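Local coordinates for beta-N-acetylhexosaminidase (Arthrobacter aurescens, PDB 3RCN), which probably hydrolyses terminal non-reducing N-acetyl-D-hexosamine residues from N-acetyl-beta-D-hexosaminides, as a family 20 glycoside hydrolase, at residues 145-150 / 174-179; 186-191 / 294-299. All coordinates share one frame; numbering follows the deposited sequence.

Contact 1. Residues 145-150 / 174-179; sequences LDVARH and LHLTDD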
loop_
_atom_site.group_PDB
_atom_site.type_symbol
_atom_site.label_atom_id
_atom_site.label_comp_id
_atom_site.label_asym_id
_atom_site.label_seq_id
_atom_site.Cartn_x
_atom_site.Cartn_y
_atom_site.Cartn_z
ATOM N N LEU A 145 -6.629 14.688 -4.954
ATOM C CA LEU A 145 -6.103 13.457 -5.466
ATOM C C LEU A 145 -7.011 12.995 -6.588
ATOM O O LEU A 145 -8.192 12.727 -6.365
ATOM C CB LEU A 145 -6.087 12.435 -4.341
ATOM C CG LEU A 145 -5.586 11.036 -4.679
ATOM C CD1 LEU A 145 -4.279 11.109 -5.482
ATOM C CD2 LEU A 145 -5.428 10.247 -3.389
ATOM N N ASP A 146 -6.468 12.882 -7.796
ATOM C CA ASP A 146 -7.275 12.437 -8.915
ATOM C C ASP A 146 -7.135 10.901 -9.011
ATOM O O ASP A 146 -6.097 10.362 -9.397
ATOM C CB ASP A 146 -6.715 13.124 -10.164
ATOM C CG ASP A 146 -7.337 12.628 -11.453
ATOM O OD1 ASP A 146 -8.368 11.922 -11.396
ATOM O OD2 ASP A 146 -6.780 12.966 -12.529
ATOM N N VAL A 147 -8.198 10.206 -8.624
ATOM C CA VAL A 147 -8.307 8.767 -8.794
ATOM C C VAL A 147 -9.163 8.379 -9.994
ATOM O O VAL A 147 -9.455 7.211 -10.224
ATOM C CB VAL A 147 -8.807 8.091 -7.525
ATOM C CG1 VAL A 147 -7.951 8.525 -6.353
ATOM C CG2 VAL A 147 -10.270 8.427 -7.296
ATOM N N ALA A 148 -9.637 9.373 -10.718
ATOM C CA ALA A 148 -10.460 9.106 -11.888
ATOM C C ALA A 148 -9.575 8.712 -13.066
ATOM O O ALA A 148 -9.889 7.788 -13.806
ATOM C CB ALA A 148 -11.322 10.327 -12.235
ATOM N N ARG A 149 -8.468 9.424 -13.239
ATOM C CA ARG A 149 -7.578 9.146 -14.351
ATOM C C ARG A 149 -6.818 7.823 -14.142
ATOM O O ARG A 149 -6.853 6.940 -14.997
ATOM C CB ARG A 149 -6.646 10.323 -14.600
ATOM C CG ARG A 149 -7.219 11.380 -15.528
ATOM C CD ARG A 149 -8.559 11.960 -15.036
ATOM N NE ARG A 149 -9.005 13.039 -15.916
ATOM C CZ ARG A 149 -8.716 14.326 -15.736
ATOM N NH1 ARG A 149 -7.993 14.714 -14.691
ATOM N NH2 ARG A 149 -9.152 15.229 -16.605
ATOM N N HIS A 150 -6.160 7.685 -12.996
ATOM C CA HIS A 150 -5.602 6.395 -12.578
ATOM C C HIS A 150 -6.102 5.971 -11.206
ATOM O O HIS A 150 -5.898 6.667 -10.198
ATOM C CB HIS A 150 -4.076 6.369 -12.662
ATOM C CG HIS A 150 -3.579 6.257 -14.065
ATOM N ND1 HIS A 150 -3.153 7.348 -14.791
ATOM C CD2 HIS A 150 -3.509 5.193 -14.901
ATOM C CE1 HIS A 150 -2.818 6.956 -16.010
ATOM N NE2 HIS A 150 -3.023 5.654 -16.102
ATOM N N LEU A 174 -11.198 14.568 -3.205
ATOM C CA LEU A 174 -11.103 13.283 -3.873
ATOM C C LEU A 174 -11.821 13.330 -5.202
ATOM O O LEU A 174 -13.041 13.270 -5.240
ATOM C CB LEU A 174 -11.779 12.243 -2.987
ATOM C CG LEU A 174 -11.353 10.797 -3.184
ATOM C CD1 LEU A 174 -9.851 10.708 -3.103
ATOM C CD2 LEU A 174 -11.992 9.919 -2.132
ATOM N N HIS A 175 -11.084 13.340 -6.304
ATOM C CA HIS A 175 -11.738 13.593 -7.574
ATOM C C HIS A 175 -12.091 12.207 -8.111
ATOM O O HIS A 175 -11.246 11.496 -8.654
ATOM C CB HIS A 175 -10.724 14.333 -8.465
ATOM C CG HIS A 175 -11.186 14.595 -9.862
ATOM N ND1 HIS A 175 -11.994 15.662 -10.194
ATOM C CD2 HIS A 175 -10.908 13.960 -11.026
ATOM C CE1 HIS A 175 -12.222 15.653 -11.495
ATOM N NE2 HIS A 175 -11.573 14.633 -12.024
ATOM N N LEU A 176 -13.376 11.875 -8.022
ATOM C CA LEU A 176 -13.824 10.488 -8.151
ATOM C C LEU A 176 -14.284 10.053 -9.530
ATOM O O LEU A 176 -14.486 8.867 -9.765
ATOM C CB LEU A 176 -14.944 10.203 -7.149
ATOM C CG LEU A 176 -14.579 10.033 -5.675
ATOM C CD1 LEU A 176 -15.839 10.064 -4.822
ATOM C CD2 LEU A 176 -13.812 8.718 -5.452
ATOM N N THR A 177 -14.451 10.998 -10.443
ATOM C CA THR A 177 -15.109 10.691 -11.709
ATOM C C THR A 177 -14.602 11.625 -12.788
ATOM O O THR A 177 -14.222 12.763 -12.517
ATOM C CB THR A 177 -16.655 10.866 -11.632
ATOM O OG1 THR A 177 -16.969 12.261 -11.576
ATOM C CG2 THR A 177 -17.257 10.171 -10.402
ATOM N N ASP A 178 -14.585 11.141 -14.014
ATOM C CA ASP A 178 -14.112 11.949 -15.111
ATOM C C ASP A 178 -14.469 11.241 -16.399
ATOM O O ASP A 178 -15.259 10.295 -16.388
ATOM C CB ASP A 178 -12.615 12.238 -14.994
ATOM C CG ASP A 178 -12.231 13.575 -15.603
ATOM O OD1 ASP A 178 -12.281 13.685 -16.841
ATOM O OD2 ASP A 178 -11.871 14.514 -14.851
ATOM N N ASP A 179 -13.942 11.749 -17.507
ATOM C CA ASP A 179 -14.140 11.128 -18.809
ATOM C C ASP A 179 -13.579 9.720 -18.860
ATOM O O ASP A 179 -14.133 8.840 -19.528
ATOM C CB ASP A 179 -13.491 11.984 -19.901
ATOM C CG ASP A 179 -14.175 13.327 -20.060
ATOM O OD1 ASP A 179 -13.482 14.368 -19.964
ATOM O OD2 ASP A 179 -15.415 13.336 -20.268
HETATM O O HOH W 1 -10.725 14.640 -19.555
#
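Leu-145 and His-175 join neighbouring parallel strands at their C-terminal ends, where the beta-alpha-beta unit of strand 140-146, helix 154-166 and strand 171-178 opens into the active-site side of the family 20 TIM barrel. The tight part is the strand pairing: His-175 N gives a nearly straight bond to Leu-145 O (3.0 Å, 173°), and a weak one runs from Val-147 N to His-175 O. Leu-145 and Leu-174 share one face, where branched apolar side chains suit a buried layer. The small Ala-148 side chain points at the other segment, meeting Thr-177 and Asp-178.

The other face is polar. Asp-146 and His-175 both hold CG anti to the backbone N (chi1 173° and 176°), laying them side by side, the Asp-146 carboxylate almost perpendicular to the ring. Asp-146 OD1 accepts from Ala-148 N, closing an Asx turn, and from Arg-149 N, completing an Asx motif. Arginine suits its place near the predicted proton donor Glu-316: NH1 makes a hydrogen-bonded salt bridge to Asp-146 OD2 (3.0 Å), NE donates to Gln-180, and Asp-178 extends the network. Here solvent enters: a water lies between Arg-149 NH2, a weak bond, and Asp-179 OD1, which it probably serves; a glycerol, probably from the crystallisation liquor, bonds weakly to NH2. Asp-178 OD2, above the guanidinium plane where no N-H points at it, forms a charge-only salt bridge; its anti lone pair receives His-175 NE2 at 2.8 Å.

Contact 2. Residues 186-191 / 294-299; sequences INRYPK and YRNVLD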
loop_
_atom_site.group_PDB
_atom_site.type_symbol
_atom_site.label_atom_id
_atom_site.label_comp_id
_atom_site.label_asym_id
_atom_site.label_seq_id
_atom_site.Cartn_x
_atom_site.Cartn_y
_atom_site.Cartn_z
ATOM N N ILE A 186 -22.426 3.060 -7.082
ATOM C CA ILE A 186 -23.750 3.591 -6.774
ATOM C C ILE A 186 -24.757 2.458 -6.915
ATOM O O ILE A 186 -24.858 1.825 -7.967
ATOM C CB ILE A 186 -24.161 4.729 -7.726
ATOM C CG1 ILE A 186 -23.148 5.869 -7.706
ATOM C CG2 ILE A 186 -25.513 5.271 -7.334
ATOM C CD1 ILE A 186 -23.090 6.602 -6.395
ATOM N N ASN A 187 -25.492 2.204 -5.843
ATOM C CA ASN A 187 -26.386 1.059 -5.765
ATOM C C ASN A 187 -27.522 1.105 -6.782
ATOM O O ASN A 187 -27.925 0.077 -7.313
ATOM C CB ASN A 187 -26.953 0.919 -4.342
ATOM C CG ASN A 187 -25.880 0.576 -3.296
ATOM O OD1 ASN A 187 -24.892 -0.125 -3.579
ATOM N ND2 ASN A 187 -26.078 1.075 -2.076
ATOM N N ARG A 188 -28.038 2.297 -7.058
ATOM C CA ARG A 188 -29.166 2.423 -7.968
ATOM C C ARG A 188 -28.736 2.289 -9.418
ATOM O O ARG A 188 -29.520 1.880 -10.274
ATOM C CB ARG A 188 -29.890 3.754 -7.752
ATOM C CG ARG A 188 -31.111 3.959 -8.640
ATOM C CD ARG A 188 -31.648 5.365 -8.478
ATOM N NE ARG A 188 -32.066 5.611 -7.102
ATOM C CZ ARG A 188 -33.318 5.864 -6.731
ATOM N NH1 ARG A 188 -34.290 5.933 -7.640
ATOM N NH2 ARG A 188 -33.592 6.063 -5.449
ATOM N N TYR A 189 -27.483 2.631 -9.691
ATOM C CA TYR A 189 -26.993 2.678 -11.064
ATOM C C TYR A 189 -25.742 1.809 -11.257
ATOM O O TYR A 189 -24.648 2.333 -11.484
ATOM C CB TYR A 189 -26.691 4.126 -11.455
ATOM C CG TYR A 189 -27.894 5.058 -11.423
ATOM C CD1 TYR A 189 -29.084 4.717 -12.059
ATOM C CD2 TYR A 189 -27.836 6.282 -10.755
ATOM C CE1 TYR A 189 -30.176 5.560 -12.039
ATOM C CE2 TYR A 189 -28.920 7.128 -10.728
ATOM C CZ TYR A 189 -30.092 6.768 -11.374
ATOM O OH TYR A 189 -31.178 7.618 -11.356
ATOM N N PRO A 190 -25.915 0.476 -11.212
ATOM C CA PRO A 190 -24.799 -0.483 -11.182
ATOM C C PRO A 190 -23.823 -0.314 -12.334
ATOM O O PRO A 190 -22.662 -0.637 -12.153
ATOM C CB PRO A 190 -25.492 -1.847 -11.301
ATOM C CG PRO A 190 -26.919 -1.593 -10.897
ATOM C CD PRO A 190 -27.218 -0.197 -11.337
ATOM N N LYS A 191 -24.275 0.173 -13.487
ATOM C CA LYS A 191 -23.401 0.276 -14.661
ATOM C C LYS A 191 -22.336 1.346 -14.500
ATOM O O LYS A 191 -21.352 1.359 -15.241
ATOM C CB LYS A 191 -24.198 0.575 -15.939
ATOM C CG LYS A 191 -25.258 -0.440 -16.295
ATOM C CD LYS A 191 -24.654 -1.654 -16.949
ATOM C CE LYS A 191 -25.757 -2.562 -17.439
ATOM N NZ LYS A 191 -26.867 -1.754 -18.018
ATOM N N TYR A 294 -28.504 12.606 -11.333
ATOM C CA TYR A 294 -27.454 13.102 -10.468
ATOM C C TYR A 294 -27.926 13.498 -9.073
ATOM O O TYR A 294 -27.113 13.623 -8.169
ATOM C CB TYR A 294 -26.711 14.244 -11.140
ATOM C CG TYR A 294 -25.681 13.749 -12.109
ATOM C CD1 TYR A 294 -25.993 13.575 -13.447
ATOM C CD2 TYR A 294 -24.397 13.428 -11.683
ATOM C CE1 TYR A 294 -25.055 13.106 -14.342
ATOM C CE2 TYR A 294 -23.445 12.955 -12.570
ATOM C CZ TYR A 294 -23.784 12.796 -13.897
ATOM O OH TYR A 294 -22.853 12.336 -14.791
ATOM N N ARG A 295 -29.228 13.684 -8.896
ATOM C CA ARG A 295 -29.784 13.875 -7.557
ATOM C C ARG A 295 -29.739 12.548 -6.843
ATOM O O ARG A 295 -29.419 12.483 -5.656
ATOM C CB ARG A 295 -31.240 14.342 -7.588
ATOM C CG ARG A 295 -31.463 15.750 -8.056
ATOM C CD ARG A 295 -32.922 16.118 -7.827
ATOM N NE ARG A 295 -33.217 17.452 -8.307
ATOM C CZ ARG A 295 -33.894 17.690 -9.420
ATOM N NH1 ARG A 295 -34.353 16.657 -10.124
ATOM N NH2 ARG A 295 -34.123 18.951 -9.812
ATOM N N ASN A 296 -30.067 11.488 -7.577
ATOM C CA ASN A 296 -29.957 10.133 -7.040
ATOM C C ASN A 296 -28.511 9.754 -6.679
ATOM O O ASN A 296 -28.267 9.112 -5.659
ATOM C CB ASN A 296 -30.585 9.121 -7.994
ATOM C CG ASN A 296 -32.101 9.226 -8.026
ATOM O OD1 ASN A 296 -32.723 9.587 -7.030
ATOM N ND2 ASN A 296 -32.698 8.918 -9.170
ATOM N N VAL A 297 -27.557 10.170 -7.507
ATOM C CA VAL A 297 -26.156 9.950 -7.199
ATOM C C VAL A 297 -25.787 10.737 -5.950
ATOM O O VAL A 297 -25.136 10.212 -5.045
ATOM C CB VAL A 297 -25.240 10.370 -8.367
ATOM C CG1 VAL A 297 -23.819 10.543 -7.892
ATOM C CG2 VAL A 297 -25.313 9.361 -9.500
ATOM N N LEU A 298 -26.217 11.991 -5.879
ATOM C CA LEU A 298 -25.792 12.822 -4.758
ATOM C C LEU A 298 -26.463 12.406 -3.451
ATOM O O LEU A 298 -25.999 12.769 -2.372
ATOM C CB LEU A 298 -26.028 14.302 -5.031
ATOM C CG LEU A 298 -25.145 14.976 -6.078
ATOM C CD1 LEU A 298 -25.708 16.362 -6.382
ATOM C CD2 LEU A 298 -23.696 15.059 -5.635
ATOM N N ASP A 299 -27.550 11.646 -3.562
ATOM C CA ASP A 299 -28.219 11.080 -2.394
ATOM C C ASP A 299 -27.330 10.025 -1.761
ATOM O O ASP A 299 -27.204 9.962 -0.543
ATOM C CB ASP A 299 -29.543 10.422 -2.777
ATOM C CG ASP A 299 -30.665 11.419 -2.985
ATOM O OD1 ASP A 299 -30.576 12.543 -2.447
ATOM O OD2 ASP A 299 -31.644 11.074 -3.682
#
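Asn-296 meets two side chains of the 186-191 loop at once. Its ND2 donates to Tyr-189 OH (3.0 Å, 166°), with the hydroxyl lying close to the amide plane, while the flat amide stacks on the guanidinium of Arg-188, the two planes only 12° apart. Asn-296 OD1 rests over the centre of that guanidinium, 3.8 Å above it; asparagine suits the place because one planar group can both donate at its edge and stack by its face. Arg-188 reaches it with CG anti to the backbone N and a bend at chi3 (-61°), and its CG also lies over one face of the Tyr-189 ring.

Deeper in, Val-297 CG2 touches the edge of that ring at CD2, and Val-297 CG1 packs against Ile-186 CD1 (4.3 Å), apolar methyls on the buried side, whereas Arg-188 is exposed. The contact thus lays an irregular loop, which follows strand 181-182, across helix 288-304 in the catalytic TIM-barrel domain.

In the next shell, Glu-300 of the same helix accepts from the backbone N of both Asn-187 and Arg-188, tying the loop backbone to the helix. The Tyr-189 ring also stacks with Phe-293 of that helix and meets Tyr-257 edge-to-face.

Both contacts belong to the catalytic TIM-barrel domain and lie on the same side of the chain's centre, with their own centres about 17 Å apart and nearest atoms about 7 Å apart, so they do not touch. They come in series along the chain: contact 1 closes at 174-179, and the short strand 181-182 leads directly into the loop that opens contact 2. Contact 1 joins adjacent barrel strands beside the predicted catalytic centre, whereas in contact 2 the loop after strand 181-182 meets helix 288-304. The polypeptide leaving strand 171-178 thus packs next on a helix farther from the chain's centre.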